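PA1221 (Pseudomonas aeruginosa, PDB 4DG8) is a multidomain protein that joins an AMP-binding domain of the ANL superfamily to a phosphopantetheine attachment domain, modelled here with adenosine monophosphate. Local coordinates at residues V123-P135 / N139-A151. Numbering follows the deposited sequence.
Sequences VDCRLILDCSTTP and NGLPCVPVRHLPA
Ile128 and Asp130 pair with residues 142-146, strand 143-145 and its flanks, through four backbone hydrogen bonds in parallel register. Ile128 N donates to Pro142 O (2.6 Å) and Val144 N to Ile128 O (2.9 Å); beyond them Asp130 N reaches Val144 O, and Val146 N returns to Asp130 O. Pro142, centre of an inverse gamma turn, lays its CB and CG against Arg126 O. Val144 branches between two leucines: CG1 meets Leu127 CD1 at 3.5 Å, the side chains crossing at about a right angle, while CG2 lies alongside Leu129 CD2, pointing the same way. On the face of Ile128, the sulfur of Cys143 sits against Ile128 CB and CG2, both at 3.8 Å. Past the strands, Val146 CG1, tucked between its own N and carbonyl carbon (chi1 83°), packs on Cys131 SG, and both side chains touch Cys93 of helix 88-99. Arg147, extended from CG to NE, brings NH1 (2.8 Å, well above the carbonyl plane) and NH2 (3.0 Å, tilted only slightly from it) to Cys131 O, which lies in the guanidinium plane; Thr133 CG2 lies over the rim of one guanidinium face. Asp130 OD1 accepts from Ser132 N, an Asx turn just past the strand, and from Ser132 OG (2.6 Å). Strand 143-145 thus closes one edge of the mixed sheet, held by main-chain bonds, with Arg147 probably tying the segments together beyond the strands.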
loop_
_atom_site.group_PDB
_atom_site.type_symbol
_atom_site.label_atom_id
_atom_site.label_comp_id
_atom_site.label_asym_id
_atom_site.label_seq_id
_atom_site.Cartn_x
_atom_site.Cartn_y
_atom_site.Cartn_z
ATOM N N VAL A 123 -0.037 -12.669 -13.358
ATOM C CA VAL A 123 0.866 -13.242 -12.353
ATOM C C VAL A 123 0.820 -14.764 -12.121
ATOM O O VAL A 123 1.415 -15.271 -11.167
ATOM C CB VAL A 123 0.776 -12.498 -11.029
ATOM C CG1 VAL A 123 1.175 -11.056 -11.267
ATOM C CG2 VAL A 123 -0.635 -12.602 -10.466
ATOM N N ASP A 124 0.058 -15.468 -12.943
ATOM C CA ASP A 124 -0.109 -16.909 -12.791
ATOM C C ASP A 124 -0.638 -17.280 -11.395
ATOM O O ASP A 124 -0.178 -18.232 -10.769
ATOM C CB ASP A 124 1.190 -17.650 -13.133
ATOM C CG ASP A 124 0.963 -19.127 -13.383
ATOM O OD1 ASP A 124 -0.173 -19.504 -13.754
ATOM O OD2 ASP A 124 1.918 -19.917 -13.211
ATOM N N CYS A 125 -1.635 -16.534 -10.922
ATOM C CA CYS A 125 -2.249 -16.847 -9.641
ATOM C C CYS A 125 -3.021 -18.141 -9.796
ATOM O O CYS A 125 -3.943 -18.223 -10.602
ATOM C CB CYS A 125 -3.200 -15.736 -9.219
ATOM S SG CYS A 125 -4.029 -16.038 -7.628
ATOM N N ARG A 126 -2.637 -19.148 -9.017
ATOM C CA ARG A 126 -3.118 -20.511 -9.239
ATOM C C ARG A 126 -4.455 -20.797 -8.566
ATOM O O ARG A 126 -5.215 -21.637 -9.015
ATOM C CB ARG A 126 -2.071 -21.537 -8.786
ATOM C CG ARG A 126 -0.648 -21.269 -9.306
ATOM C CD ARG A 126 -0.501 -21.547 -10.802
ATOM N NE ARG A 126 -0.586 -22.978 -11.096
ATOM C CZ ARG A 126 0.393 -23.853 -10.885
ATOM N NH1 ARG A 126 1.555 -23.448 -10.382
ATOM N NH2 ARG A 126 0.211 -25.136 -11.188
ATOM N N LEU A 127 -4.689 -20.147 -7.436
ATOM C CA LEU A 127 -5.825 -20.472 -6.600
ATOM C C LEU A 127 -6.154 -19.256 -5.733
ATOM O O LEU A 127 -5.256 -18.505 -5.328
ATOM C CB LEU A 127 -5.462 -21.681 -5.726
ATOM C CG LEU A 127 -6.483 -22.103 -4.667
ATOM C CD1 LEU A 127 -7.809 -22.407 -5.353
ATOM C CD2 LEU A 127 -5.991 -23.311 -3.887
ATOM N N ILE A 128 -7.429 -19.067 -5.422
ATOM C CA ILE A 128 -7.814 -17.944 -4.589
ATOM C C ILE A 128 -8.486 -18.456 -3.321
ATOM O O ILE A 128 -9.474 -19.202 -3.386
ATOM C CB ILE A 128 -8.766 -16.973 -5.323
ATOM C CG1 ILE A 128 -8.083 -16.354 -6.551
ATOM C CG2 ILE A 128 -9.276 -15.878 -4.360
ATOM C CD1 ILE A 128 -9.045 -15.606 -7.466
ATOM N N LEU A 129 -7.971 -18.035 -2.171
ATOM C CA LEU A 129 -8.535 -18.477 -0.900
ATOM C C LEU A 129 -9.652 -17.526 -0.520
ATOM O O LEU A 129 -9.396 -16.378 -0.198
ATOM C CB LEU A 129 -7.454 -18.452 0.178
ATOM C CG LEU A 129 -6.313 -19.439 -0.058
ATOM C CD1 LEU A 129 -5.280 -19.324 1.051
ATOM C CD2 LEU A 129 -6.888 -20.855 -0.129
ATOM N N ASP A 130 -10.889 -18.012 -0.532
ATOM C CA ASP A 130 -12.035 -17.143 -0.298
ATOM C C ASP A 130 -12.337 -17.129 1.183
ATOM O O ASP A 130 -12.718 -18.151 1.740
ATOM C CB ASP A 130 -13.257 -17.670 -1.067
ATOM C CG ASP A 130 -14.464 -16.739 -0.966
ATOM O OD1 ASP A 130 -14.480 -15.865 -0.084
ATOM O OD2 ASP A 130 -15.399 -16.881 -1.771
ATOM N N CYS A 131 -12.132 -15.984 1.832
ATOM C CA CYS A 131 -12.373 -15.876 3.270
ATOM C C CYS A 131 -13.705 -15.246 3.628
ATOM O O CYS A 131 -13.993 -15.081 4.810
ATOM C CB CYS A 131 -11.255 -15.098 3.977
ATOM S SG CYS A 131 -9.654 -15.879 3.867
ATOM N N SER A 132 -14.502 -14.865 2.632
ATOM C CA SER A 132 -15.770 -14.194 2.929
ATOM C C SER A 132 -16.677 -15.119 3.730
ATOM O O SER A 132 -16.584 -16.345 3.642
ATOM C CB SER A 132 -16.472 -13.736 1.653
ATOM O OG SER A 132 -16.723 -14.830 0.788
ATOM N N THR A 133 -17.526 -14.540 4.556
ATOM C CA THR A 133 -18.496 -15.358 5.257
ATOM C C THR A 133 -19.687 -15.625 4.340
ATOM O O THR A 133 -20.210 -16.738 4.283
ATOM C CB THR A 133 -18.955 -14.685 6.547
ATOM O OG1 THR A 133 -19.578 -13.437 6.226
ATOM C CG2 THR A 133 -17.756 -14.438 7.459
ATOM N N THR A 134 -20.107 -14.591 3.618
ATOM C CA THR A 134 -21.260 -14.697 2.732
ATOM C C THR A 134 -20.828 -15.087 1.315
ATOM O O THR A 134 -19.859 -14.537 0.785
ATOM C CB THR A 134 -22.077 -13.384 2.710
ATOM O OG1 THR A 134 -23.119 -13.482 1.731
ATOM C CG2 THR A 134 -21.185 -12.191 2.384
ATOM N N PRO A 135 -21.540 -16.050 0.699
ATOM C CA PRO A 135 -21.146 -16.503 -0.641
ATOM C C PRO A 135 -21.145 -15.381 -1.692
ATOM O O PRO A 135 -22.132 -14.662 -1.857
ATOM C CB PRO A 135 -22.205 -17.564 -0.982
ATOM C CG PRO A 135 -23.339 -17.320 -0.023
ATOM C CD PRO A 135 -22.700 -16.793 1.220
ATOM N N ASN A 139 -17.276 -16.697 -10.496
ATOM C CA ASN A 139 -17.277 -16.522 -11.956
ATOM C C ASN A 139 -16.146 -17.266 -12.689
ATOM O O ASN A 139 -15.488 -16.708 -13.561
ATOM C CB ASN A 139 -17.192 -15.035 -12.301
ATOM C CG ASN A 139 -18.373 -14.240 -11.769
ATOM O OD1 ASN A 139 -18.220 -13.364 -10.905
ATOM N ND2 ASN A 139 -19.553 -14.529 -12.293
ATOM N N GLY A 140 -15.914 -18.519 -12.328
ATOM C CA GLY A 140 -14.961 -19.338 -13.043
ATOM C C GLY A 140 -13.535 -19.161 -12.579
ATOM O O GLY A 140 -12.669 -19.914 -12.993
ATOM N N LEU A 141 -13.278 -18.163 -11.733
ATOM C CA LEU A 141 -11.948 -18.000 -11.149
ATOM C C LEU A 141 -11.710 -19.135 -10.158
ATOM O O LEU A 141 -12.658 -19.672 -9.591
ATOM C CB LEU A 141 -11.814 -16.651 -10.452
ATOM C CG LEU A 141 -11.967 -15.396 -11.319
ATOM C CD1 LEU A 141 -12.265 -14.172 -10.460
ATOM C CD2 LEU A 141 -10.737 -15.161 -12.198
ATOM N N PRO A 142 -10.439 -19.515 -9.954
ATOM C CA PRO A 142 -10.136 -20.702 -9.134
ATOM C C PRO A 142 -10.179 -20.403 -7.628
ATOM O O PRO A 142 -9.143 -20.137 -7.035
ATOM C CB PRO A 142 -8.723 -21.103 -9.589
ATOM C CG PRO A 142 -8.102 -19.824 -10.094
ATOM C CD PRO A 142 -9.240 -18.933 -10.590
ATOM N N CYS A 143 -11.379 -20.430 -7.047
ATOM C CA CYS A 143 -11.603 -20.090 -5.643
ATOM C C CYS A 143 -11.929 -21.307 -4.810
ATOM O O CYS A 143 -12.601 -22.213 -5.279
ATOM C CB CYS A 143 -12.798 -19.151 -5.498
ATOM S SG CYS A 143 -12.483 -17.429 -5.806
ATOM N N VAL A 144 -11.478 -21.301 -3.559
ATOM C CA VAL A 144 -11.896 -22.305 -2.594
ATOM C C VAL A 144 -12.351 -21.633 -1.305
ATOM O O VAL A 144 -11.771 -20.633 -0.892
ATOM C CB VAL A 144 -10.773 -23.314 -2.287
ATOM C CG1 VAL A 144 -10.381 -24.051 -3.547
ATOM C CG2 VAL A 144 -9.555 -22.623 -1.668
ATOM N N PRO A 145 -13.425 -22.162 -0.691
ATOM C CA PRO A 145 -13.919 -21.610 0.580
ATOM C C PRO A 145 -12.931 -21.934 1.685
ATOM O O PRO A 145 -12.610 -23.102 1.898
ATOM C CB PRO A 145 -15.232 -22.367 0.800
ATOM C CG PRO A 145 -15.024 -23.689 0.098
ATOM C CD PRO A 145 -14.109 -23.413 -1.071
ATOM N N VAL A 146 -12.497 -20.933 2.431
ATOM C CA VAL A 146 -11.385 -21.166 3.335
ATOM C C VAL A 146 -11.831 -21.904 4.602
ATOM O O VAL A 146 -11.042 -22.594 5.225
ATOM C CB VAL A 146 -10.624 -19.865 3.666
ATOM C CG1 VAL A 146 -11.321 -19.107 4.797
ATOM C CG2 VAL A 146 -9.184 -20.186 4.021
ATOM N N ARG A 147 -13.103 -21.773 4.957
ATOM C CA ARG A 147 -13.632 -22.433 6.143
ATOM C C ARG A 147 -14.019 -23.871 5.823
ATOM O O ARG A 147 -14.256 -24.690 6.714
ATOM C CB ARG A 147 -14.838 -21.652 6.686
ATOM C CG ARG A 147 -14.449 -20.352 7.386
ATOM C CD ARG A 147 -15.643 -19.464 7.742
ATOM N NE ARG A 147 -15.178 -18.130 8.119
ATOM C CZ ARG A 147 -14.814 -17.194 7.245
ATOM N NH1 ARG A 147 -14.884 -17.448 5.946
ATOM N NH2 ARG A 147 -14.381 -16.007 7.664
ATOM N N HIS A 148 -14.147 -24.156 4.535
ATOM C CA HIS A 148 -14.569 -25.483 4.092
ATOM C C HIS A 148 -13.530 -26.471 3.535
ATOM O O HIS A 148 -13.896 -27.479 2.934
ATOM C CB HIS A 148 -15.892 -25.419 3.326
ATOM C CG HIS A 148 -17.035 -24.981 4.191
ATOM N ND1 HIS A 148 -17.276 -23.656 4.490
ATOM C CD2 HIS A 148 -17.961 -25.695 4.876
ATOM C CE1 HIS A 148 -18.323 -23.570 5.293
ATOM N NE2 HIS A 148 -18.756 -24.792 5.542
ATOM N N LEU A 149 -12.249 -26.139 3.671
ATOM C CA LEU A 149 -11.164 -26.975 3.146
ATOM C C LEU A 149 -11.048 -28.367 3.775
ATOM O O LEU A 149 -11.342 -28.560 4.962
ATOM C CB LEU A 149 -9.822 -26.259 3.281
ATOM C CG LEU A 149 -9.770 -24.858 2.677
ATOM C CD1 LEU A 149 -8.407 -24.243 2.911
ATOM C CD2 LEU A 149 -10.098 -24.895 1.201
ATOM N N PRO A 150 -10.607 -29.343 2.964
ATOM C CA PRO A 150 -10.374 -30.727 3.379
ATOM C C PRO A 150 -9.047 -30.899 4.121
ATOM O O PRO A 150 -8.114 -30.111 3.928
ATOM C CB PRO A 150 -10.337 -31.477 2.046
ATOM C CG PRO A 150 -9.780 -30.486 1.090
ATOM C CD PRO A 150 -10.311 -29.145 1.531
ATOM N N ALA A 151 -8.973 -31.935 4.950
ATOM C CA ALA A 151 -7.762 -32.251 5.706
ATOM C C ALA A 151 -6.575 -32.557 4.788
ATOM O O ALA A 151 -6.733 -33.169 3.734
ATOM C CB ALA A 151 -8.023 -33.437 6.645
#